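Local coordinates for protein Lic11098 (Leptospira interrogans serogroup Icterohaemorrhagiae serovar copenhageni, PDB 4U08) that is of unknown function but, as a leucine-rich repeat protein of a human pathogen and a possible virulence factor, probably binds partner molecules, at residues H121-T126 with H144-S149; N168-L173 with L186-N191. One frame throughout, in Å; residues are numbered along the deposited sequence.

Contact 1 of 2, residues H121-T126 with H144-S149; sequences HNQLAT and HNQFNS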
loop_
_atom_site.group_PDB
_atom_site.type_symbol
_atom_site.label_atom_id
_atom_site.label_comp_id
_atom_site.label_asym_id
_atom_site.label_seq_id
_atom_site.Cartn_x
_atom_site.Cartn_y
_atom_site.Cartn_z
ATOM N N HIS A 121 -15.825 -3.325 -1.623
ATOM C CA HIS A 121 -16.552 -4.603 -1.700
ATOM C C HIS A 121 -18.036 -4.425 -2.056
ATOM O O HIS A 121 -18.920 -4.899 -1.355
ATOM C CB HIS A 121 -16.348 -5.460 -0.424
ATOM C CG HIS A 121 -14.932 -5.886 -0.218
ATOM N ND1 HIS A 121 -14.512 -7.175 -0.510
ATOM C CD2 HIS A 121 -13.862 -5.160 0.166
ATOM C CE1 HIS A 121 -13.218 -7.206 -0.248
ATOM N NE2 HIS A 121 -12.779 -6.017 0.162
ATOM N N ASN A 122 -18.295 -3.728 -3.160
ATOM C CA ASN A 122 -19.642 -3.559 -3.698
ATOM C C ASN A 122 -19.599 -3.949 -5.168
ATOM O O ASN A 122 -18.656 -4.635 -5.590
ATOM C CB ASN A 122 -20.166 -2.140 -3.449
ATOM C CG ASN A 122 -20.723 -1.985 -2.077
ATOM O OD1 ASN A 122 -21.860 -2.356 -1.821
ATOM N ND2 ASN A 122 -19.924 -1.491 -1.150
ATOM N N GLN A 123 -20.605 -3.545 -5.960
ATOM C CA GLN A 123 -20.613 -3.879 -7.385
ATOM C C GLN A 123 -20.792 -2.590 -8.224
ATOM O O GLN A 123 -21.549 -2.543 -9.195
ATOM C CB GLN A 123 -21.634 -5.015 -7.677
ATOM C CG GLN A 123 -21.034 -6.405 -7.346
ATOM C CD GLN A 123 -21.984 -7.521 -6.958
ATOM O OE1 GLN A 123 -21.922 -8.056 -5.838
ATOM N NE2 GLN A 123 -22.767 -8.011 -7.917
ATOM N N LEU A 124 -20.053 -1.534 -7.820
ATOM C CA LEU A 124 -20.069 -0.218 -8.466
ATOM C C LEU A 124 -19.191 -0.176 -9.697
ATOM O O LEU A 124 -18.069 -0.669 -9.676
ATOM C CB LEU A 124 -19.630 0.879 -7.490
ATOM C CG LEU A 124 -20.490 1.080 -6.249
ATOM C CD1 LEU A 124 -19.793 1.996 -5.250
ATOM C CD2 LEU A 124 -21.844 1.661 -6.611
ATOM N N ALA A 125 -19.705 0.409 -10.788
ATOM C CA ALA A 125 -18.951 0.580 -12.031
ATOM C C ALA A 125 -18.797 2.076 -12.348
ATOM O O ALA A 125 -17.972 2.462 -13.173
ATOM C CB ALA A 125 -19.657 -0.140 -13.177
ATOM N N THR A 126 -19.598 2.915 -11.674
ATOM C CA THR A 126 -19.629 4.357 -11.874
ATOM C C THR A 126 -19.952 5.066 -10.583
ATOM O O THR A 126 -20.541 4.473 -9.667
ATOM C CB THR A 126 -20.804 4.747 -12.844
ATOM O OG1 THR A 126 -22.058 4.329 -12.304
ATOM C CG2 THR A 126 -20.631 4.237 -14.249
ATOM N N HIS A 144 -12.213 -3.253 -4.615
ATOM C CA HIS A 144 -13.079 -4.436 -4.802
ATOM C C HIS A 144 -14.462 -4.080 -5.350
ATOM O O HIS A 144 -15.485 -4.414 -4.763
ATOM C CB HIS A 144 -13.183 -5.300 -3.515
ATOM C CG HIS A 144 -11.876 -5.892 -3.086
ATOM N ND1 HIS A 144 -11.019 -5.174 -2.276
ATOM C CD2 HIS A 144 -11.307 -7.087 -3.369
ATOM C CE1 HIS A 144 -9.958 -5.938 -2.100
ATOM N NE2 HIS A 144 -10.077 -7.090 -2.744
ATOM N N ASN A 145 -14.482 -3.345 -6.456
ATOM C CA ASN A 145 -15.710 -2.977 -7.158
ATOM C C ASN A 145 -15.548 -3.407 -8.609
ATOM O O ASN A 145 -14.752 -4.320 -8.896
ATOM C CB ASN A 145 -16.014 -1.480 -6.986
ATOM C CG ASN A 145 -16.810 -1.202 -5.758
ATOM O OD1 ASN A 145 -17.982 -1.537 -5.699
ATOM N ND2 ASN A 145 -16.188 -0.633 -4.728
ATOM N N GLN A 146 -16.264 -2.754 -9.536
ATOM C CA GLN A 146 -16.206 -3.112 -10.949
ATOM C C GLN A 146 -15.878 -1.904 -11.835
ATOM O O GLN A 146 -16.405 -1.791 -12.948
ATOM C CB GLN A 146 -17.532 -3.781 -11.389
ATOM C CG GLN A 146 -17.725 -5.185 -10.824
ATOM C CD GLN A 146 -19.174 -5.533 -10.572
ATOM O OE1 GLN A 146 -20.082 -4.692 -10.638
ATOM N NE2 GLN A 146 -19.420 -6.794 -10.254
ATOM N N PHE A 147 -14.985 -1.021 -11.363
ATOM C CA PHE A 147 -14.551 0.133 -12.141
ATOM C C PHE A 147 -13.542 -0.263 -13.217
ATOM O O PHE A 147 -12.434 -0.717 -12.901
ATOM C CB PHE A 147 -13.958 1.227 -11.231
ATOM C CG PHE A 147 -14.939 1.915 -10.320
ATOM C CD1 PHE A 147 -15.728 2.972 -10.782
ATOM C CD2 PHE A 147 -15.060 1.530 -8.989
ATOM C CE1 PHE A 147 -16.620 3.632 -9.922
ATOM C CE2 PHE A 147 -15.961 2.173 -8.136
ATOM C CZ PHE A 147 -16.742 3.218 -8.607
ATOM N N ASN A 148 -13.910 -0.028 -14.494
ATOM C CA ASN A 148 -13.050 -0.270 -15.655
ATOM C C ASN A 148 -12.288 0.997 -15.907
ATOM O O ASN A 148 -11.222 0.982 -16.518
ATOM C CB ASN A 148 -13.901 -0.608 -16.891
ATOM C CG ASN A 148 -14.667 -1.891 -16.732
ATOM O OD1 ASN A 148 -14.124 -2.937 -16.376
ATOM N ND2 ASN A 148 -15.958 -1.835 -16.973
ATOM N N SER A 149 -12.857 2.110 -15.413
ATOM C CA SER A 149 -12.277 3.437 -15.479
ATOM C C SER A 149 -12.839 4.228 -14.315
ATOM O O SER A 149 -13.849 3.843 -13.734
ATOM C CB SER A 149 -12.569 4.097 -16.823
ATOM O OG SER A 149 -13.967 4.173 -17.013
HETATM O O HOH W 1 -16.550 1.343 -15.106
#
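Asn145 reaches across to the backbone at Asn122-Leu124, its OD1 accepting Leu124 N at 3.0 Å. The two loops, 121-126 and 144-149, are equivalent turns of neighbouring coils in a leucine-rich repeat solenoid, and each Asn belongs to the asparagine ladder of that fold. The Leu124 N-H points well at its acceptor (165°), although the nitrogen is tilted from the Asn145 carbonyl plane. With CG anti to its own carbonyl carbon (chi1 -88°), Asn145 turns its amide into the protein interior, where ND2 is met by the carbonyls of Leu142 in its own coil and Leu119 in the preceding one. Asn122 repeats the scheme one rung earlier: ND2 donates to Leu96 O and Leu119 O, while OD1 accepts Leu101 N. These buried amides therefore spend their polar atoms on backbone groups. A return bond runs the other way, from Gln146 N to Leu124 O at 2.8 Å. Nearer the start of the loops, Asn122 N makes a weak bond to His144 O.

Beside that weak bond the imidazoles of His121 and His144 form an offset stack, centroids 4.0 Å apart and planes 18° from parallel, the two side chains running in the same direction. His144 CB sits over the His121 face as a CH-pi contact. At the far end Phe147 stands at the repeat's consensus leucine position, CZ packing on Leu124 CB while Leu124 O and Ala125 CA lie over one ring face. A water there accepts from Asn148 N and donates to Ala125 O at 2.6 Å.

Contact 2 of 2, residues N168-L173 with L186-N191; sequences NQLNVL and LGLDHN. With ZN (zinc ion), chain G.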
loop_
_atom_site.group_PDB
_atom_site.type_symbol
_atom_site.label_atom_id
_atom_site.label_comp_id
_atom_site.label_asym_id
_atom_site.label_seq_id
_atom_site.Cartn_x
_atom_site.Cartn_y
_atom_site.Cartn_z
ATOM N N ASN A 168 -9.850 -3.420 -8.828
ATOM C CA ASN A 168 -10.866 -2.981 -9.782
ATOM C C ASN A 168 -10.363 -3.475 -11.118
ATOM O O ASN A 168 -9.529 -4.398 -11.141
ATOM C CB ASN A 168 -11.091 -1.466 -9.714
ATOM C CG ASN A 168 -12.053 -1.124 -8.634
ATOM O OD1 ASN A 168 -13.238 -1.426 -8.732
ATOM N ND2 ASN A 168 -11.579 -0.562 -7.535
ATOM N N GLN A 169 -10.838 -2.914 -12.220
ATOM C CA GLN A 169 -10.345 -3.376 -13.511
ATOM C C GLN A 169 -9.752 -2.232 -14.321
ATOM O O GLN A 169 -9.797 -2.262 -15.546
ATOM C CB GLN A 169 -11.428 -4.188 -14.276
ATOM C CG GLN A 169 -12.845 -4.013 -13.707
ATOM C CD GLN A 169 -13.338 -5.218 -12.958
ATOM O OE1 GLN A 169 -14.124 -6.019 -13.484
ATOM N NE2 GLN A 169 -12.925 -5.354 -11.701
ATOM N N LEU A 170 -9.074 -1.270 -13.629
ATOM C CA LEU A 170 -8.452 -0.109 -14.268
ATOM C C LEU A 170 -7.299 -0.432 -15.190
ATOM O O LEU A 170 -6.351 -1.086 -14.777
ATOM C CB LEU A 170 -8.001 0.947 -13.221
ATOM C CG LEU A 170 -9.042 1.420 -12.225
ATOM C CD1 LEU A 170 -8.400 2.345 -11.178
ATOM C CD2 LEU A 170 -10.176 2.145 -12.913
ATOM N N ASN A 171 -7.341 0.078 -16.433
ATOM C CA ASN A 171 -6.229 -0.094 -17.365
ATOM C C ASN A 171 -5.404 1.172 -17.344
ATOM O O ASN A 171 -4.188 1.145 -17.595
ATOM C CB ASN A 171 -6.733 -0.316 -18.799
ATOM C CG ASN A 171 -7.914 -1.236 -18.915
ATOM O OD1 ASN A 171 -9.047 -0.790 -19.101
ATOM N ND2 ASN A 171 -7.690 -2.524 -18.769
ATOM N N VAL A 172 -6.084 2.305 -17.101
ATOM C CA VAL A 172 -5.485 3.642 -17.150
ATOM C C VAL A 172 -6.071 4.504 -16.019
ATOM O O VAL A 172 -7.139 4.192 -15.490
ATOM C CB VAL A 172 -5.747 4.267 -18.567
ATOM C CG1 VAL A 172 -5.430 5.748 -18.611
ATOM C CG2 VAL A 172 -4.947 3.559 -19.661
ATOM N N LEU A 173 -5.353 5.578 -15.644
ATOM C CA LEU A 173 -5.815 6.570 -14.684
ATOM C C LEU A 173 -6.149 7.865 -15.460
ATOM O O LEU A 173 -5.406 8.212 -16.384
ATOM C CB LEU A 173 -4.739 6.894 -13.637
ATOM C CG LEU A 173 -4.311 5.769 -12.712
ATOM C CD1 LEU A 173 -3.092 6.207 -11.888
ATOM C CD2 LEU A 173 -5.468 5.311 -11.826
ATOM N N LEU A 186 -2.285 6.525 -2.076
ATOM C CA LEU A 186 -2.985 6.107 -3.302
ATOM C C LEU A 186 -2.873 4.587 -3.452
ATOM O O LEU A 186 -1.787 4.078 -3.663
ATOM C CB LEU A 186 -2.427 6.863 -4.537
ATOM C CG LEU A 186 -3.014 6.498 -5.927
ATOM C CD1 LEU A 186 -4.568 6.573 -5.941
ATOM C CD2 LEU A 186 -2.412 7.364 -7.004
ATOM N N GLY A 187 -3.993 3.887 -3.309
ATOM C CA GLY A 187 -4.031 2.428 -3.401
ATOM C C GLY A 187 -4.537 1.951 -4.749
ATOM O O GLY A 187 -5.729 2.065 -5.035
ATOM N N LEU A 188 -3.650 1.403 -5.578
ATOM C CA LEU A 188 -3.991 0.897 -6.908
ATOM C C LEU A 188 -3.611 -0.580 -7.125
ATOM O O LEU A 188 -3.553 -1.024 -8.269
ATOM C CB LEU A 188 -3.310 1.781 -7.971
ATOM C CG LEU A 188 -3.842 3.217 -8.075
ATOM C CD1 LEU A 188 -2.883 4.079 -8.809
ATOM C CD2 LEU A 188 -5.249 3.225 -8.722
ATOM N N ASP A 189 -3.343 -1.338 -6.048
ATOM C CA ASP A 189 -2.971 -2.752 -6.173
ATOM C C ASP A 189 -3.982 -3.576 -6.959
ATOM O O ASP A 189 -5.186 -3.437 -6.768
ATOM C CB ASP A 189 -2.870 -3.451 -4.792
ATOM C CG ASP A 189 -1.778 -2.957 -3.860
ATOM O OD1 ASP A 189 -0.803 -2.367 -4.348
ATOM O OD2 ASP A 189 -1.906 -3.170 -2.640
ATOM N N HIS A 190 -3.476 -4.508 -7.742
ATOM C CA HIS A 190 -4.263 -5.520 -8.440
ATOM C C HIS A 190 -5.355 -4.960 -9.386
ATOM O O HIS A 190 -6.498 -5.415 -9.395
ATOM C CB HIS A 190 -4.845 -6.529 -7.421
ATOM C CG HIS A 190 -4.817 -7.949 -7.906
ATOM N ND1 HIS A 190 -4.836 -9.019 -7.018
ATOM C CD2 HIS A 190 -4.763 -8.432 -9.173
ATOM C CE1 HIS A 190 -4.799 -10.108 -7.765
ATOM N NE2 HIS A 190 -4.743 -9.809 -9.070
ATOM N N ASN A 191 -4.976 -3.980 -10.194
ATOM C CA ASN A 191 -5.834 -3.490 -11.268
ATOM C C ASN A 191 -5.142 -4.077 -12.511
ATOM O O ASN A 191 -4.488 -5.112 -12.390
ATOM C CB ASN A 191 -5.884 -1.952 -11.269
ATOM C CG ASN A 191 -6.869 -1.417 -10.297
ATOM O OD1 ASN A 191 -8.056 -1.476 -10.532
ATOM N ND2 ASN A 191 -6.414 -0.889 -9.173
HETATM ZN ZN ZN G . -4.932 -8.787 -5.133
HETATM O O HOH W 2 -2.949 -7.924 -4.675
#
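Asn191 OD1 is held by two backbone N-H groups of the preceding coil: Leu170 N at 3.3 Å, with a fairly straight N-H (160°), and Asn168 N, whose bond at 3.1 Å is weak because its hydrogen points off to one side. Neither donor is very close, so the oxygen is shared between two modest bonds. The other end of the amide is held too. Asn191 ND2 donates a hydrogen bond to Leu188 O at 3.0 Å; the oxygen lies almost in the amide plane of Asn191, yet ND2 stands above the Leu188 carbonyl plane. A second acceptor for ND2 is Leu165 O in the coil before. With partners at both ends, the amide is fixed in rotation, and its chi1 of -83° places CG beside the backbone N, where the side chain can run alongside Leu170.

This is a rung of the asparagine ladder of a leucine-rich repeat solenoid, on the turn that leaves strand 185-187. Asn168 occupies the rung before it, with ND2 donating to Leu142 O and Leu165 O. Beneath the amides comes the leucine core. Leu188 and Leu173 meet tip to tip, CD2 of each 3.7 Å from the other, while Leu170 crosses Leu188 at about a right angle and brings its CD1 to 4.1 Å from Leu188 CD2.

One residue before the ladder asparagine, His190 turns to the zinc ion. Its ND1 binds the metal at 1.9 Å, a water adds a ligand at 2.2 Å, and His167 NE2 from the neighbouring coil is a further one. Asp189, the residue before His190, has its carboxylate paired with Arg212 in a salt bridge.

Contact 1 closes before contact 2 opens along the chain, and their centres lie about 11 Å apart on successive coils of the same solenoid. The loops 144-149 and 168-173 touch directly: Phe147 N probably donates to Asn168 OD1 at 3.2 Å, and Phe147 O probably accepts Gln169 N at 2.8 Å. The asparagine ladder thus passes from one contact to the other without a break. The histidine column beside it also continues, since the His144 ring of contact 1 stacks on His167, which joins His190 of contact 2 in binding zinc. The nearest atom of the His144 side chain, NE2, is about 6 Å from that same zinc ion, too far to be a ligand.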